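Local coordinates for muconolactone isomerase-like protein (Thermus thermophilus, PDB 1VDH) that catalyses the hydrogen-peroxide-dependent decarboxylation of Fe-coproporphyrin III to heme b, the last step of the coproporphyrin-dependent heme pathway, and assembles as a homopentamer, at residues A[50-53]-A[54-58]; A[85-88]-A[89-92]; A[175-178]-A[179-182]; A[206-209]-A[210-214]. One frame throughout, in Å; residues are numbered along the deposited sequence.

Contact 1 of 4, residues A[50-53]-A[54-58]; sequences EWRE and LEEAG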
loop_
_atom_site.group_PDB
_atom_site.type_symbol
_atom_site.label_atom_id
_atom_site.label_comp_id
_atom_site.label_asym_id
_atom_site.label_seq_id
_atom_site.Cartn_x
_atom_site.Cartn_y
_atom_site.Cartn_z
ATOM N N GLU A 50 -18.175 28.892 -15.841
ATOM C CA GLU A 50 -18.686 28.001 -16.880
ATOM C C GLU A 50 -19.526 26.891 -16.249
ATOM O O GLU A 50 -20.597 26.550 -16.751
ATOM C CB GLU A 50 -17.532 27.386 -17.684
ATOM C CG GLU A 50 -16.758 28.395 -18.531
ATOM C CD GLU A 50 -15.569 27.788 -19.264
ATOM O OE1 GLU A 50 -14.631 28.546 -19.576
ATOM O OE2 GLU A 50 -15.564 26.565 -19.531
ATOM N N TRP A 51 -19.035 26.335 -15.143
ATOM C CA TRP A 51 -19.749 25.271 -14.439
ATOM C C TRP A 51 -21.063 25.834 -13.884
ATOM O O TRP A 51 -22.106 25.184 -13.939
ATOM C CB TRP A 51 -18.884 24.723 -13.293
ATOM C CG TRP A 51 -17.574 24.112 -13.733
ATOM C CD1 TRP A 51 -17.190 23.809 -15.014
ATOM C CD2 TRP A 51 -16.493 23.702 -12.885
ATOM N NE1 TRP A 51 -15.941 23.233 -15.010
ATOM C CE2 TRP A 51 -15.491 23.155 -13.718
ATOM C CE3 TRP A 51 -16.274 23.744 -11.500
ATOM C CZ2 TRP A 51 -14.285 22.652 -13.211
ATOM C CZ3 TRP A 51 -15.073 23.243 -10.995
ATOM C CH2 TRP A 51 -14.096 22.705 -11.851
ATOM N N ARG A 52 -21.001 27.065 -13.387
ATOM C CA ARG A 52 -22.162 27.752 -12.831
ATOM C C ARG A 52 -23.246 27.927 -13.901
ATOM O O ARG A 52 -24.403 27.576 -13.683
ATOM C CB ARG A 52 -21.734 29.116 -12.286
ATOM C CG ARG A 52 -22.776 29.821 -11.438
ATOM C CD ARG A 52 -22.380 31.270 -11.136
ATOM N NE ARG A 52 -20.996 31.409 -10.682
ATOM C CZ ARG A 52 -20.526 30.966 -9.518
ATOM N NH1 ARG A 52 -21.330 30.342 -8.664
ATOM N NH2 ARG A 52 -19.250 31.153 -9.204
ATOM N N GLU A 53 -22.853 28.439 -15.066
ATOM C CA GLU A 53 -23.785 28.662 -16.172
ATOM C C GLU A 53 -24.414 27.354 -16.643
ATOM O O GLU A 53 -25.602 27.294 -16.952
ATOM C CB GLU A 53 -23.071 29.366 -17.329
ATOM C CG GLU A 53 -22.585 30.770 -16.970
ATOM C CD GLU A 53 -21.750 31.430 -18.063
ATOM O OE1 GLU A 53 -21.533 32.659 -17.973
ATOM O OE2 GLU A 53 -21.300 30.730 -19.002
ATOM N N LEU A 54 -23.606 26.303 -16.660
ATOM C CA LEU A 54 -24.046 24.974 -17.065
ATOM C C LEU A 54 -25.082 24.448 -16.049
ATOM O O LEU A 54 -26.087 23.827 -16.414
ATOM C CB LEU A 54 -22.802 24.086 -17.145
ATOM C CG LEU A 54 -22.776 22.606 -17.489
ATOM C CD1 LEU A 54 -21.419 22.275 -18.099
ATOM C CD2 LEU A 54 -23.006 21.792 -16.232
ATOM N N GLU A 55 -24.852 24.747 -14.775
ATOM C CA GLU A 55 -25.760 24.329 -13.711
ATOM C C GLU A 55 -27.076 25.101 -13.838
ATOM O O GLU A 55 -28.154 24.529 -13.700
ATOM C CB GLU A 55 -25.119 24.585 -12.347
ATOM C CG GLU A 55 -25.944 24.110 -11.164
ATOM C CD GLU A 55 -25.231 24.337 -9.853
ATOM O OE1 GLU A 55 -25.171 25.499 -9.401
ATOM O OE2 GLU A 55 -24.716 23.361 -9.277
ATOM N N GLU A 56 -26.978 26.396 -14.126
ATOM C CA GLU A 56 -28.167 27.229 -14.295
ATOM C C GLU A 56 -28.990 26.746 -15.494
ATOM O O GLU A 56 -30.216 26.849 -15.496
ATOM C CB GLU A 56 -27.769 28.696 -14.474
ATOM C CG GLU A 56 -27.084 29.293 -13.245
ATOM C CD GLU A 56 -26.627 30.735 -13.440
ATOM O OE1 GLU A 56 -26.254 31.377 -12.435
ATOM O OE2 GLU A 56 -26.636 31.229 -14.591
ATOM N N ALA A 57 -28.310 26.183 -16.490
ATOM C CA ALA A 57 -28.970 25.668 -17.689
ATOM C C ALA A 57 -29.518 24.252 -17.492
ATOM O O ALA A 57 -30.150 23.694 -18.394
ATOM C CB ALA A 57 -28.003 25.698 -18.872
ATOM N N GLY A 58 -29.280 23.676 -16.314
ATOM C CA GLY A 58 -29.752 22.329 -16.025
ATOM C C GLY A 58 -28.934 21.232 -16.692
ATOM O O GLY A 58 -29.397 20.098 -16.817
#

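Contact 2 of 4, residues A[85-88]-A[89-92]; sequences PLLE and AEAR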
loop_
_atom_site.group_PDB
_atom_site.type_symbol
_atom_site.label_atom_id
_atom_site.label_comp_id
_atom_site.label_asym_id
_atom_site.label_seq_id
_atom_site.Cartn_x
_atom_site.Cartn_y
_atom_site.Cartn_z
ATOM N N PRO A 85 -18.232 15.595 -20.863
ATOM C CA PRO A 85 -18.202 16.894 -20.179
ATOM C C PRO A 85 -17.346 16.839 -18.905
ATOM O O PRO A 85 -16.793 17.851 -18.484
ATOM C CB PRO A 85 -19.675 17.141 -19.845
ATOM C CG PRO A 85 -20.405 16.406 -20.924
ATOM C CD PRO A 85 -19.621 15.126 -21.032
ATOM N N LEU A 86 -17.240 15.660 -18.293
ATOM C CA LEU A 86 -16.429 15.505 -17.079
ATOM C C LEU A 86 -14.949 15.533 -17.431
ATOM O O LEU A 86 -14.152 16.188 -16.756
ATOM C CB LEU A 86 -16.771 14.207 -16.347
ATOM C CG LEU A 86 -18.150 14.170 -15.686
ATOM C CD1 LEU A 86 -18.372 12.815 -15.044
ATOM C CD2 LEU A 86 -18.260 15.283 -14.656
ATOM N N LEU A 87 -14.585 14.807 -18.485
ATOM C CA LEU A 87 -13.203 14.773 -18.955
ATOM C C LEU A 87 -12.774 16.198 -19.304
ATOM O O LEU A 87 -11.627 16.586 -19.082
ATOM C CB LEU A 87 -13.088 13.887 -20.198
ATOM C CG LEU A 87 -13.155 12.377 -19.984
ATOM C CD1 LEU A 87 -13.287 11.679 -21.332
ATOM C CD2 LEU A 87 -11.900 11.903 -19.246
ATOM N N GLU A 88 -13.710 16.964 -19.858
ATOM C CA GLU A 88 -13.465 18.349 -20.240
ATOM C C GLU A 88 -13.223 19.230 -19.014
ATOM O O GLU A 88 -12.247 19.974 -18.971
ATOM C CB GLU A 88 -14.648 18.887 -21.046
ATOM C CG GLU A 88 -14.491 20.329 -21.511
ATOM C CD GLU A 88 -15.776 20.899 -22.088
ATOM O OE1 GLU A 88 -16.100 22.066 -21.775
ATOM O OE2 GLU A 88 -16.464 20.184 -22.849
ATOM N N ALA A 89 -14.105 19.132 -18.020
ATOM C CA ALA A 89 -13.983 19.922 -16.793
ATOM C C ALA A 89 -12.683 19.585 -16.066
ATOM O O ALA A 89 -11.990 20.466 -15.547
ATOM C CB ALA A 89 -15.186 19.667 -15.879
ATOM N N GLU A 90 -12.358 18.297 -16.068
ATOM C CA GLU A 90 -11.165 17.767 -15.437
ATOM C C GLU A 90 -9.889 18.261 -16.126
ATOM O O GLU A 90 -8.929 18.663 -15.464
ATOM C CB GLU A 90 -11.242 16.243 -15.473
ATOM C CG GLU A 90 -10.038 15.518 -14.956
ATOM C CD GLU A 90 -10.225 14.020 -15.016
ATOM O OE1 GLU A 90 -10.259 13.395 -13.943
ATOM O OE2 GLU A 90 -10.358 13.474 -16.133
ATOM N N ALA A 91 -9.885 18.227 -17.456
ATOM C CA ALA A 91 -8.731 18.676 -18.230
ATOM C C ALA A 91 -8.558 20.190 -18.094
ATOM O O ALA A 91 -7.443 20.676 -17.933
ATOM C CB ALA A 91 -8.890 18.284 -19.694
ATOM N N ARG A 92 -9.668 20.921 -18.144
ATOM C CA ARG A 92 -9.642 22.378 -18.016
ATOM C C ARG A 92 -9.042 22.814 -16.682
ATOM O O ARG A 92 -8.253 23.758 -16.627
ATOM C CB ARG A 92 -11.049 22.956 -18.171
ATOM C CG ARG A 92 -11.559 23.005 -19.606
ATOM C CD ARG A 92 -10.759 23.990 -20.451
ATOM N NE ARG A 92 -10.836 25.360 -19.937
ATOM C CZ ARG A 92 -11.887 26.164 -20.088
ATOM N NH1 ARG A 92 -12.964 25.744 -20.739
ATOM N NH2 ARG A 92 -11.859 27.394 -19.593
HETATM O O HOH W 1 -9.611 14.751 -18.575
HETATM O O HOH W 2 -13.708 23.593 -22.289
#

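Contact 3 of 4, residues A[175-178]-A[179-182]; sequences TGRK and YQGE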
loop_
_atom_site.group_PDB
_atom_site.type_symbol
_atom_site.label_atom_id
_atom_site.label_comp_id
_atom_site.label_asym_id
_atom_site.label_seq_id
_atom_site.Cartn_x
_atom_site.Cartn_y
_atom_site.Cartn_z
ATOM N N THR A 175 -33.715 2.884 8.827
ATOM C CA THR A 175 -32.750 3.462 9.756
ATOM C C THR A 175 -32.370 4.883 9.356
ATOM O O THR A 175 -32.272 5.768 10.210
ATOM C CB THR A 175 -31.471 2.596 9.841
ATOM O OG1 THR A 175 -31.801 1.319 10.398
ATOM C CG2 THR A 175 -30.417 3.265 10.718
ATOM N N GLY A 176 -32.200 5.098 8.053
ATOM C CA GLY A 176 -31.825 6.406 7.546
ATOM C C GLY A 176 -32.949 7.420 7.409
ATOM O O GLY A 176 -32.688 8.597 7.145
ATOM N N ARG A 177 -34.192 6.982 7.598
ATOM C CA ARG A 177 -35.339 7.877 7.481
ATOM C C ARG A 177 -35.343 8.965 8.548
ATOM O O ARG A 177 -35.733 10.102 8.274
ATOM C CB ARG A 177 -36.653 7.082 7.503
ATOM C CG ARG A 177 -37.922 7.938 7.483
ATOM C CD ARG A 177 -39.128 7.181 6.912
ATOM N NE ARG A 177 -39.391 5.910 7.591
ATOM C CZ ARG A 177 -39.101 4.714 7.082
ATOM N NH1 ARG A 177 -38.536 4.616 5.884
ATOM N NH2 ARG A 177 -39.373 3.613 7.771
ATOM N N LYS A 178 -34.880 8.634 9.752
ATOM C CA LYS A 178 -34.843 9.619 10.831
ATOM C C LYS A 178 -33.806 10.707 10.557
ATOM O O LYS A 178 -33.815 11.752 11.206
ATOM C CB LYS A 178 -34.567 8.955 12.188
ATOM C CG LYS A 178 -33.145 8.440 12.372
ATOM C CD LYS A 178 -32.895 7.959 13.802
ATOM C CE LYS A 178 -33.653 6.677 14.102
ATOM N NZ LYS A 178 -33.199 5.555 13.232
ATOM N N TYR A 179 -32.914 10.456 9.599
ATOM C CA TYR A 179 -31.878 11.423 9.243
ATOM C C TYR A 179 -32.223 12.269 8.020
ATOM O O TYR A 179 -31.483 13.197 7.694
ATOM C CB TYR A 179 -30.530 10.725 9.016
ATOM C CG TYR A 179 -29.931 10.128 10.269
ATOM C CD1 TYR A 179 -30.106 8.783 10.572
ATOM C CD2 TYR A 179 -29.220 10.922 11.168
ATOM C CE1 TYR A 179 -29.589 8.235 11.751
ATOM C CE2 TYR A 179 -28.700 10.389 12.347
ATOM C CZ TYR A 179 -28.890 9.050 12.633
ATOM O OH TYR A 179 -28.396 8.535 13.806
ATOM N N GLN A 180 -33.345 11.964 7.366
ATOM C CA GLN A 180 -33.782 12.692 6.168
ATOM C C GLN A 180 -33.796 14.203 6.322
ATOM O O GLN A 180 -33.402 14.933 5.412
ATOM C CB GLN A 180 -35.188 12.264 5.740
ATOM C CG GLN A 180 -35.263 10.998 4.930
ATOM C CD GLN A 180 -36.571 10.893 4.173
ATOM O OE1 GLN A 180 -36.581 10.784 2.947
ATOM N NE2 GLN A 180 -37.683 10.956 4.897
ATOM N N GLY A 181 -34.276 14.665 7.470
ATOM C CA GLY A 181 -34.359 16.091 7.720
ATOM C C GLY A 181 -33.038 16.829 7.800
ATOM O O GLY A 181 -32.995 18.035 7.566
ATOM N N GLU A 182 -31.960 16.112 8.113
ATOM C CA GLU A 182 -30.643 16.728 8.246
ATOM C C GLU A 182 -29.585 16.238 7.260
ATOM O O GLU A 182 -28.560 16.892 7.076
ATOM C CB GLU A 182 -30.114 16.527 9.671
ATOM C CG GLU A 182 -30.945 17.196 10.771
ATOM C CD GLU A 182 -30.895 18.717 10.732
ATOM O OE1 GLU A 182 -31.812 19.353 11.291
ATOM O OE2 GLU A 182 -29.944 19.285 10.157
#

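Contact 4 of 4, residues A[206-209]-A[210-214]; sequences DPVQ and FKKIV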
loop_
_atom_site.group_PDB
_atom_site.type_symbol
_atom_site.label_atom_id
_atom_site.label_comp_id
_atom_site.label_asym_id
_atom_site.label_seq_id
_atom_site.Cartn_x
_atom_site.Cartn_y
_atom_site.Cartn_z
ATOM N N ASP A 206 -24.221 20.010 9.409
ATOM C CA ASP A 206 -23.419 19.646 10.573
ATOM C C ASP A 206 -22.713 18.324 10.282
ATOM O O ASP A 206 -23.364 17.302 10.083
ATOM C CB ASP A 206 -24.332 19.498 11.802
ATOM C CG ASP A 206 -23.561 19.284 13.108
ATOM O OD1 ASP A 206 -22.334 19.049 13.086
ATOM O OD2 ASP A 206 -24.203 19.344 14.179
ATOM N N PRO A 207 -21.367 18.332 10.264
ATOM C CA PRO A 207 -20.596 17.115 9.993
ATOM C C PRO A 207 -20.861 16.002 11.006
ATOM O O PRO A 207 -20.689 14.828 10.698
ATOM C CB PRO A 207 -19.142 17.609 10.017
ATOM C CG PRO A 207 -19.188 18.794 10.917
ATOM C CD PRO A 207 -20.471 19.476 10.514
ATOM N N VAL A 208 -21.331 16.368 12.195
ATOM C CA VAL A 208 -21.635 15.377 13.223
ATOM C C VAL A 208 -22.774 14.473 12.752
ATOM O O VAL A 208 -22.834 13.304 13.124
ATOM C CB VAL A 208 -21.979 16.047 14.576
ATOM C CG1 VAL A 208 -22.472 15.018 15.586
ATOM C CG2 VAL A 208 -20.742 16.742 15.125
ATOM N N GLN A 209 -23.655 15.000 11.900
ATOM C CA GLN A 209 -24.756 14.193 11.377
ATOM C C GLN A 209 -24.204 13.029 10.555
ATOM O O GLN A 209 -24.780 11.939 10.555
ATOM C CB GLN A 209 -25.727 15.051 10.563
ATOM C CG GLN A 209 -26.612 15.957 11.424
ATOM C CD GLN A 209 -27.648 15.173 12.222
ATOM O OE1 GLN A 209 -28.397 14.371 11.663
ATOM N NE2 GLN A 209 -27.684 15.394 13.531
ATOM N N PHE A 210 -23.077 13.255 9.875
ATOM C CA PHE A 210 -22.430 12.194 9.097
ATOM C C PHE A 210 -22.006 11.083 10.061
ATOM O O PHE A 210 -22.184 9.892 9.782
ATOM C CB PHE A 210 -21.165 12.708 8.407
ATOM C CG PHE A 210 -21.396 13.843 7.447
ATOM C CD1 PHE A 210 -20.435 14.839 7.304
ATOM C CD2 PHE A 210 -22.540 13.896 6.656
ATOM C CE1 PHE A 210 -20.602 15.873 6.384
ATOM C CE2 PHE A 210 -22.719 14.927 5.731
ATOM C CZ PHE A 210 -21.750 15.915 5.593
ATOM N N LYS A 211 -21.418 11.489 11.186
ATOM C CA LYS A 211 -20.946 10.550 12.202
ATOM C C LYS A 211 -22.079 9.712 12.795
ATOM O O LYS A 211 -21.962 8.491 12.923
ATOM C CB LYS A 211 -20.217 11.304 13.317
ATOM C CG LYS A 211 -19.630 10.406 14.399
ATOM C CD LYS A 211 -19.036 11.231 15.527
ATOM C CE LYS A 211 -18.439 10.343 16.609
ATOM N NZ LYS A 211 -19.466 9.492 17.263
ATOM N N LYS A 212 -23.189 10.369 13.124
ATOM C CA LYS A 212 -24.327 9.670 13.708
ATOM C C LYS A 212 -24.965 8.676 12.736
ATOM O O LYS A 212 -25.199 7.525 13.094
ATOM C CB LYS A 212 -25.383 10.671 14.200
ATOM C CG LYS A 212 -24.819 11.852 14.983
ATOM C CD LYS A 212 -25.461 12.040 16.351
ATOM C CE LYS A 212 -25.006 10.960 17.325
ATOM N NZ LYS A 212 -25.259 11.322 18.753
ATOM N N ILE A 213 -25.198 9.098 11.495
ATOM C CA ILE A 213 -25.835 8.212 10.521
ATOM C C ILE A 213 -24.955 7.038 10.083
ATOM O O ILE A 213 -25.425 5.903 10.017
ATOM C CB ILE A 213 -26.394 8.994 9.290
ATOM C CG1 ILE A 213 -27.337 8.099 8.473
ATOM C CG2 ILE A 213 -25.252 9.538 8.414
ATOM C CD1 ILE A 213 -27.958 8.791 7.270
ATOM N N VAL A 214 -23.673 7.293 9.832
ATOM C CA VAL A 214 -22.772 6.221 9.405
ATOM C C VAL A 214 -22.586 5.191 10.523
ATOM O O VAL A 214 -22.636 3.989 10.274
ATOM C CB VAL A 214 -21.415 6.784 8.922
ATOM C CG1 VAL A 214 -20.418 5.650 8.651
ATOM C CG2 VAL A 214 -21.625 7.598 7.649
#

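Contact 1 of 4, residues A[50-53]-A[54-58]
Glu56 folds back along Arg52, one helical turn earlier. Its CB sits 3.6 Å from Glu53 O. With CG anti to the carbonyl carbon (chi1 -64°), the chain is directed back over the preceding turn, and CG lies 3.2 Å from Arg52 O, the same oxygen that accepts the backbone bond of Glu56 N at 2.9 Å in the carbonyl plane. From there the chain runs extended: CD is still near Arg52 O, OE2 comes 4.1 Å from Glu53 CA, and OE1 ends alongside the aliphatic part of Arg52, 3.9 Å from its CG. The two side chains lie side by side and point the same way, yet Glu56 OE1 stays 5.5 Å from Arg52 NE, so any attraction between the charges acts at a distance. This is the C-terminal end of helix 34-56, closed by a Schellman motif: Gly58 takes positive phi, and its N bonds back to Glu55 O at 3.0 Å. Ala57 N still reaches Glu53 O at 3.0 Å, in a more bent bond of 137°. Glu55, by contrast, uses its carboxylate outside the helix, on Lys138, Ser61 and Tyr62 N, while Trp51 makes a cation-pi contact with Arg80 of strand 74-80.

Contact 2 of 4, residues A[85-88]-A[89-92]
Glu90 and Leu87 meet where carboxylate oxygen OE2 of Glu90 comes within 3.8 Å of Leu87 CD2, the two side chains crossing at a slant. A water lies 2.9 Å from Glu90 OE2 and 2.8 Å from Leu87 O, linking the two. That carbonyl also takes the backbone bond from Ala91 N. One turn along the helix, Arg92 curls over Glu88: its CG packs 3.2 Å from Glu88 O, and bends at chi2 (-67°) and chi3 (-61°) carry the guanidinium round toward the Glu88 carboxylate. The charged ends do not touch; a second water, in the plane of the guanidinium at its edge, accepts from Arg92 NH1 at 2.8 Å and donates to Glu88 OE1 at 2.9 Å.

The next shell positions the charged ends. Arg92 NH1 is also salt-bridged to Glu50 on helix 34-56, and Glu90 OE1 to Arg104 of strand 102-116. Helix 83-95 lies over the curved antiparallel sheet of the chlorite dismutase fold, with Leu86 packed on strands 10-24 and 74-80. At the subunit interface, Glu90 OE1 accepts from Gly69 N of the second subunit, and Leu87 packs on Gln66 of that subunit. The buried Glu90 carboxylate thus has an arginine, a backbone N-H and a water as partners, which would probably favour its ionised form.

Contact 3 of 4, residues A[175-178]-A[179-182]
Lys178 and Tyr179 are brought together by their first torsions: Lys178 CG stands between its backbone N and carbonyl carbon (chi1 71°), while Tyr179 CG is anti to its own carbonyl carbon (chi1 -67°), and the two side chains run side by side in the same direction. They do so where helix 162-177, which carries the predicted iron ligand His172, gives way to the loop before strand 184-189, in a type I beta turn from Arg177 to Gln180. The turn is closed by Gln180 N bonding to Arg177 O at 3.2 Å; Tyr179 N likewise bonds to Gly176 O at 3.1 Å.

Lys178 CG approaches the ring obliquely, 3.5 Å from Tyr179 CD1, and Lys178 CD follows the ring outward to CE1. Gly176 CA and Thr175 O sit at the ring edge, near its plane. Beyond the turn, Tyr179 packs on Gln209, Lys212 and Ile213 of helix 207-217, and its OH bonds to Glu216, which also pairs with Lys178 NZ. A leucine in place of Tyr179 would probably leave Glu216 without its hydroxyl partner and the methylenes of Lys178 with less to lie along. On the far side of the turn, Arg177 CG passes 4.0 Å from Gln180 NE2, guanidinium and amide planes 89° apart. Bends at chi3 and chi4 turn Lys178 back, so that NZ donates to Thr175 O at 3.2 Å, in the carbonyl plane and on a lone pair.

Contact 4 of 4, residues A[206-209]-A[210-214]
Phe210 sets its ring against Pro207, with CD1 3.5 Å from Pro207 CA and 4.1 Å from Pro207 CB. Its CG, anti to the carbonyl carbon (chi1 -60°), turns the ring back toward the start of the helix, and Phe210 CB lies 3.2 Å from Pro207 O. That oxygen takes two weak backbone bonds, from Phe210 N and from Lys211 N. These residues open helix 207-217, with Asp206 as N-cap: its OD1 accepts from Val208 N at 3.0 Å, met from above the carboxylate plane, while Asp206 O takes Gln209 N. Regular bonding follows, with Ile213 N giving a nearly straight bond of 169° to Gln209 O. Phe210 also packs on Leu202 of strand 198-204 and on Tyr141 and Cys143 of strand 141-152; an alanine here would probably open a gap between the helix and these strands and leave Pro207 less well covered. On another side of the helix Lys212 CG lies 3.1 Å from Val208 O and 4.0 Å from Val208 CG1. From there the lysine chain leads away to Glu13 of the third subunit, and Lys211 NZ pairs with Glu113 and Glu13 of that same subunit.

How the contacts relate
The four contacts illustrate how one local pattern, side chains close together in the sequence, is adapted to its place in the fold. Contact 2 is largely buried and contact 4 partly so; both lie at subunit interfaces, with different neighbours. Contacts 1 and 3 are surface helix ends. Two pairs touch, contacts 1 and 2 by a charge pair and packing, contacts 3 and 4 by packing; contacts 2 and 3 lie on opposite sides of the chain's centre, their centres about 34 Å apart. The chemistry differs accordingly: contact 1 keeps its charges apart, contact 2 bridges them by water, contact 3 lays a lysine along a tyrosine ring, and contact 4 joins a capped helix start to apolar packing and lysines sent to another subunit.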